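Local coordinates for siderophore periplasmic binding protein (Thermobifida fusca, PDB 5DH0) that probably binds the iron-loaded siderophore fuscachelin outside the cell membrane and hands it on for uptake, at residues Val201-Trp206 / Ile210-Gly215; Pro283-Ala288 / Leu299-Glu304. All blocks are in the same frame, centred on the assembly; numbering follows the deposited sequence.

How the contacts relate
Both contacts lie in the lobe built on the mixed sheet, with centres about 12 Å apart, and both are partly buried. They follow one another along the chain: contact 1 closes before contact 2 opens. Contact 1 folds a loop back on helix 206-213, and its side-chain part, Thr203 against His212, lies toward the surface. Contact 2 ties the backbone at Arg285, next to strand 281-284, to helix 292-307 through two amide hydrogen bonds, where contact 1 has a methine over an imidazole and a weak backbone bond. Packing joins the two: Leu211 and Leu214 meet Ile302, and Trp206 CB sits 3.3 Å from the carbonyl Ser287 O.

Contact 1. Residues Val201-Trp206 / Ile210-Gly215; sequences VNTNAW and ILHTLG
The N-H of Ile210 points back to Trp206 O in a weak bond, with Ile210 N 3.4 Å from Trp206 O, and the backbones come closest at Thr203 and His212, whose CA atoms are 5.5 Å apart. The main side-chain contact is made here. Thr203 CB lies over one face of the imidazole of His212, offset toward the rim, in a CH-pi contact 4.0 Å from the ring centroid and 21° off its normal. Thr203 CG2 lies beside it, 3.9 Å from His212 ND1. The ring comes under the threonine because His212 CG stands anti to the backbone N (chi1 -176°), and His212 CB also packs 3.7 Å from Thr203 O. The motif is a strand-to-helix connection: strand 197-201 runs into a type I beta turn from Asn202 to Ala205, and the chain goes on into helix 206-213. Asn202 steadies the turn, its OD1 taking a weak bond from Thr203 N and its ND2 bonding Asn228 O and Gly226 O. At the far end of the helix Gly215 closes a Schellman motif with positive phi, Gly215 N lying 2.8 Å from His212 O. Ile210 turns to Val298 and Leu299 of helix 292-307, and Gln218 touches both Thr203 and His212.

Contact 2. Residues Pro283-Ala288 / Leu299-Glu304; sequences PLRYSA and LDQIEE
Gln301 reaches from its helix to the backbone of Arg285 and grips it twice. Gln301 CB starts against Leu284, 3.8 Å from Leu284 CD1. Gln301 CG, set beside the backbone N (chi1 -70°), passes 4.1 Å from Arg285 NH1, and from there the extended chain carries the amide across to the backbone of Arg285. CD then lies between Leu284 CD1 and the Arg285 guanidinium, whose plane is turned 43° from that of the amide. At the tip, Gln301 OE1 accepts Arg285 N at 2.9 Å on a lone pair in the carbonyl plane, with an N-H...O angle of 162°. Gln301 NE2 donates an N-H to Arg285 O at 3.0 Å, with this acceptor close to the amide plane. NE2 also makes a weak bond to Ile297 O one helical turn back. Two bonds to one residue's N and O fix the rotation of the amide. A leucine in place of Gln301 would probably leave Arg285 N and O without these mates and the backbone at this point less firmly held. The Arg285 side chain, bent at chi2 and chi3, has NE in a weak bond to Ala253 O. Strand 281-284 pairs parallel with strand 246-250 in the mixed sheet; helix 292-307 packs beside it, with Ile302 on helix 206-213 and Leu299 reaching helix 158-178.

Contact 1. Residues Val201-Trp206 / Ile210-Gly215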
loop_
_atom_site.group_PDB
_atom_site.type_symbol
_atom_site.label_atom_id
_atom_site.label_comp_id
_atom_site.label_asym_id
_atom_site.label_seq_id
_atom_site.Cartn_x
_atom_site.Cartn_y
_atom_site.Cartn_z
ATOM N N VAL A 201 -13.771 -2.901 -2.790
ATOM C CA VAL A 201 -14.549 -2.132 -1.819
ATOM C C VAL A 201 -13.662 -1.177 -1.013
ATOM O O VAL A 201 -12.511 -1.482 -0.715
ATOM C CB VAL A 201 -15.326 -3.075 -0.889
ATOM C CG1 VAL A 201 -16.055 -2.301 0.229
ATOM C CG2 VAL A 201 -16.316 -3.905 -1.731
ATOM N N ASN A 202 -14.208 -0.004 -0.708
ATOM C CA ASN A 202 -13.489 1.076 -0.056
ATOM C C ASN A 202 -13.576 0.990 1.491
ATOM O O ASN A 202 -14.342 0.192 2.042
ATOM C CB ASN A 202 -14.040 2.413 -0.570
ATOM C CG ASN A 202 -13.031 3.568 -0.447
ATOM O OD1 ASN A 202 -11.838 3.359 -0.234
ATOM N ND2 ASN A 202 -13.518 4.784 -0.605
ATOM N N THR A 203 -12.790 1.807 2.184
ATOM C CA THR A 203 -12.743 1.786 3.659
ATOM C C THR A 203 -14.024 2.289 4.316
ATOM O O THR A 203 -14.225 2.098 5.505
ATOM C CB THR A 203 -11.585 2.644 4.191
ATOM O OG1 THR A 203 -11.773 3.994 3.752
ATOM C CG2 THR A 203 -10.227 2.119 3.671
ATOM N N ASN A 204 -14.895 2.924 3.543
ATOM C CA ASN A 204 -16.123 3.486 4.091
ATOM C C ASN A 204 -17.374 2.653 3.830
ATOM O O ASN A 204 -18.482 3.133 4.049
ATOM C CB ASN A 204 -16.341 4.901 3.530
ATOM C CG ASN A 204 -16.478 4.921 2.005
ATOM O OD1 ASN A 204 -16.218 3.924 1.315
ATOM N ND2 ASN A 204 -16.880 6.066 1.471
ATOM N N ALA A 205 -17.223 1.420 3.348
ATOM C CA ALA A 205 -18.422 0.661 2.950
ATOM C C ALA A 205 -18.341 -0.842 3.229
ATOM O O ALA A 205 -17.278 -1.452 3.068
ATOM C CB ALA A 205 -18.709 0.889 1.476
ATOM N N TRP A 206 -19.468 -1.416 3.660
ATOM C CA TRP A 206 -19.640 -2.866 3.746
ATOM C C TRP A 206 -18.460 -3.517 4.465
ATOM O O TRP A 206 -17.953 -2.964 5.439
ATOM C CB TRP A 206 -19.841 -3.436 2.329
ATOM C CG TRP A 206 -20.946 -2.683 1.607
ATOM C CD1 TRP A 206 -22.182 -2.409 2.097
ATOM C CD2 TRP A 206 -20.900 -2.089 0.298
ATOM N NE1 TRP A 206 -22.919 -1.688 1.188
ATOM C CE2 TRP A 206 -22.156 -1.486 0.069
ATOM C CE3 TRP A 206 -19.940 -2.037 -0.712
ATOM C CZ2 TRP A 206 -22.465 -0.829 -1.117
ATOM C CZ3 TRP A 206 -20.257 -1.374 -1.897
ATOM C CH2 TRP A 206 -21.503 -0.783 -2.083
ATOM N N ILE A 210 -15.554 -2.600 7.804
ATOM C CA ILE A 210 -15.275 -3.424 8.977
ATOM C C ILE A 210 -13.800 -3.765 9.085
ATOM O O ILE A 210 -13.226 -3.702 10.174
ATOM C CB ILE A 210 -16.113 -4.708 8.977
ATOM C CG1 ILE A 210 -17.556 -4.345 9.300
ATOM C CG2 ILE A 210 -15.618 -5.659 10.054
ATOM C CD1 ILE A 210 -18.528 -5.383 8.894
ATOM N N LEU A 211 -13.172 -4.092 7.963
ATOM C CA LEU A 211 -11.726 -4.280 7.956
ATOM C C LEU A 211 -11.034 -3.000 8.421
ATOM O O LEU A 211 -10.088 -3.053 9.207
ATOM C CB LEU A 211 -11.230 -4.677 6.569
ATOM C CG LEU A 211 -11.414 -6.151 6.216
ATOM C CD1 LEU A 211 -11.430 -6.329 4.707
ATOM C CD2 LEU A 211 -10.293 -6.969 6.840
ATOM N N HIS A 212 -11.511 -1.855 7.940
ATOM C CA HIS A 212 -10.930 -0.579 8.331
ATOM C C HIS A 212 -11.134 -0.328 9.840
ATOM O O HIS A 212 -10.193 0.002 10.551
ATOM C CB HIS A 212 -11.533 0.551 7.502
ATOM C CG HIS A 212 -10.923 1.893 7.769
ATOM N ND1 HIS A 212 -9.604 2.188 7.480
ATOM C CD2 HIS A 212 -11.457 3.028 8.287
ATOM C CE1 HIS A 212 -9.352 3.443 7.813
ATOM N NE2 HIS A 212 -10.458 3.974 8.310
ATOM N N THR A 213 -12.358 -0.512 10.322
ATOM C CA THR A 213 -12.678 -0.324 11.733
ATOM C C THR A 213 -11.795 -1.196 12.644
ATOM O O THR A 213 -11.459 -0.825 13.751
ATOM C CB THR A 213 -14.159 -0.636 11.968
ATOM O OG1 THR A 213 -14.950 0.278 11.200
ATOM C CG2 THR A 213 -14.534 -0.519 13.431
ATOM N N LEU A 214 -11.397 -2.346 12.133
ATOM C CA LEU A 214 -10.570 -3.281 12.853
ATOM C C LEU A 214 -9.108 -2.838 12.841
ATOM O O LEU A 214 -8.280 -3.348 13.598
ATOM C CB LEU A 214 -10.717 -4.652 12.215
ATOM C CG LEU A 214 -10.215 -5.922 12.862
ATOM C CD1 LEU A 214 -10.992 -6.178 14.148
ATOM C CD2 LEU A 214 -10.419 -7.056 11.876
ATOM N N GLY A 215 -8.785 -1.890 11.970
ATOM C CA GLY A 215 -7.403 -1.470 11.824
ATOM C C GLY A 215 -6.605 -2.279 10.817
ATOM O O GLY A 215 -5.376 -2.189 10.779
#

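Contact 2. Residues Pro283-Ala288 / Leu299-Glu304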
loop_
_atom_site.group_PDB
_atom_site.type_symbol
_atom_site.label_atom_id
_atom_site.label_comp_id
_atom_site.label_asym_id
_atom_site.label_seq_id
_atom_site.Cartn_x
_atom_site.Cartn_y
_atom_site.Cartn_z
ATOM N N PRO A 283 -13.874 -16.743 0.650
ATOM C CA PRO A 283 -15.209 -16.147 0.558
ATOM C C PRO A 283 -15.508 -15.284 1.783
ATOM O O PRO A 283 -14.861 -15.458 2.823
ATOM C CB PRO A 283 -16.134 -17.367 0.493
ATOM C CG PRO A 283 -15.361 -18.444 1.178
ATOM C CD PRO A 283 -13.917 -18.199 0.852
ATOM N N LEU A 284 -16.465 -14.365 1.655
ATOM C CA LEU A 284 -16.907 -13.530 2.768
ATOM C C LEU A 284 -18.414 -13.304 2.720
ATOM O O LEU A 284 -18.904 -12.570 1.884
ATOM C CB LEU A 284 -16.190 -12.181 2.761
ATOM C CG LEU A 284 -16.572 -11.294 3.948
ATOM C CD1 LEU A 284 -16.073 -11.889 5.262
ATOM C CD2 LEU A 284 -16.062 -9.869 3.765
ATOM N N ARG A 285 -19.135 -13.940 3.628
ATOM C CA ARG A 285 -20.570 -13.777 3.759
ATOM C C ARG A 285 -20.954 -12.514 4.547
ATOM O O ARG A 285 -20.176 -12.023 5.372
ATOM C CB ARG A 285 -21.155 -14.998 4.462
ATOM C CG ARG A 285 -21.015 -16.291 3.706
ATOM C CD ARG A 285 -20.677 -17.390 4.678
ATOM N NE ARG A 285 -21.652 -17.431 5.752
ATOM C CZ ARG A 285 -21.334 -17.544 7.036
ATOM N NH1 ARG A 285 -20.060 -17.638 7.401
ATOM N NH2 ARG A 285 -22.297 -17.575 7.949
ATOM N N TYR A 286 -22.168 -12.020 4.299
ATOM C CA TYR A 286 -22.740 -10.859 4.981
ATOM C C TYR A 286 -21.820 -9.652 4.926
ATOM O O TYR A 286 -21.791 -8.845 5.849
ATOM C CB TYR A 286 -23.089 -11.206 6.428
ATOM C CG TYR A 286 -24.222 -12.199 6.503
ATOM C CD1 TYR A 286 -25.506 -11.846 6.089
ATOM C CD2 TYR A 286 -24.010 -13.498 6.953
ATOM C CE1 TYR A 286 -26.548 -12.748 6.135
ATOM C CE2 TYR A 286 -25.055 -14.416 7.002
ATOM C CZ TYR A 286 -26.321 -14.037 6.591
ATOM O OH TYR A 286 -27.368 -14.936 6.644
ATOM N N SER A 287 -21.076 -9.554 3.830
ATOM C CA SER A 287 -20.245 -8.407 3.503
ATOM C C SER A 287 -20.974 -7.088 3.706
ATOM O O SER A 287 -20.372 -6.105 4.112
ATOM C CB SER A 287 -19.769 -8.513 2.044
ATOM O OG SER A 287 -19.102 -7.337 1.621
ATOM N N ALA A 288 -22.267 -7.067 3.405
ATOM C CA ALA A 288 -23.055 -5.845 3.517
ATOM C C ALA A 288 -23.154 -5.336 4.975
ATOM O O ALA A 288 -23.299 -4.139 5.211
ATOM C CB ALA A 288 -24.442 -6.067 2.930
ATOM N N LEU A 299 -16.618 -10.291 11.246
ATOM C CA LEU A 299 -15.479 -10.389 12.175
ATOM C C LEU A 299 -15.013 -11.815 12.384
ATOM O O LEU A 299 -13.818 -12.082 12.396
ATOM C CB LEU A 299 -15.834 -9.813 13.541
ATOM C CG LEU A 299 -15.825 -8.305 13.632
ATOM C CD1 LEU A 299 -16.027 -7.898 15.080
ATOM C CD2 LEU A 299 -14.504 -7.794 13.072
ATOM N N ASP A 300 -15.958 -12.732 12.576
ATOM C CA ASP A 300 -15.603 -14.131 12.796
ATOM C C ASP A 300 -14.863 -14.722 11.594
ATOM O O ASP A 300 -13.997 -15.579 11.757
ATOM C CB ASP A 300 -16.851 -14.965 13.127
ATOM N N GLN A 301 -15.183 -14.253 10.390
ATOM C CA GLN A 301 -14.540 -14.766 9.190
ATOM C C GLN A 301 -13.150 -14.165 9.003
ATOM O O GLN A 301 -12.231 -14.836 8.544
ATOM C CB GLN A 301 -15.403 -14.495 7.951
ATOM C CG GLN A 301 -16.696 -15.303 7.849
ATOM C CD GLN A 301 -17.557 -14.845 6.675
ATOM O OE1 GLN A 301 -17.399 -15.316 5.551
ATOM N NE2 GLN A 301 -18.467 -13.925 6.936
ATOM N N ILE A 302 -12.998 -12.895 9.352
ATOM C CA ILE A 302 -11.690 -12.260 9.312
ATOM C C ILE A 302 -10.727 -12.866 10.356
ATOM O O ILE A 302 -9.570 -13.152 10.033
ATOM C CB ILE A 302 -11.812 -10.724 9.509
ATOM C CG1 ILE A 302 -12.642 -10.127 8.368
ATOM C CG2 ILE A 302 -10.436 -10.064 9.511
ATOM C CD1 ILE A 302 -13.074 -8.705 8.586
ATOM N N GLU A 303 -11.188 -13.084 11.587
ATOM C CA GLU A 303 -10.331 -13.737 12.595
ATOM C C GLU A 303 -9.886 -15.126 12.121
ATOM O O GLU A 303 -8.712 -15.473 12.215
ATOM C CB GLU A 303 -11.034 -13.842 13.966
ATOM N N GLU A 304 -10.819 -15.906 11.587
ATOM C CA GLU A 304 -10.486 -17.216 11.037
ATOM C C GLU A 304 -9.353 -17.157 9.994
ATOM O O GLU A 304 -8.474 -18.024 9.978
ATOM C CB GLU A 304 -11.735 -17.853 10.430
ATOM C CG GLU A 304 -11.580 -19.317 10.020
ATOM C CD GLU A 304 -11.578 -20.288 11.210
ATOM O OE1 GLU A 304 -11.540 -19.843 12.385
ATOM O OE2 GLU A 304 -11.633 -21.512 10.963
#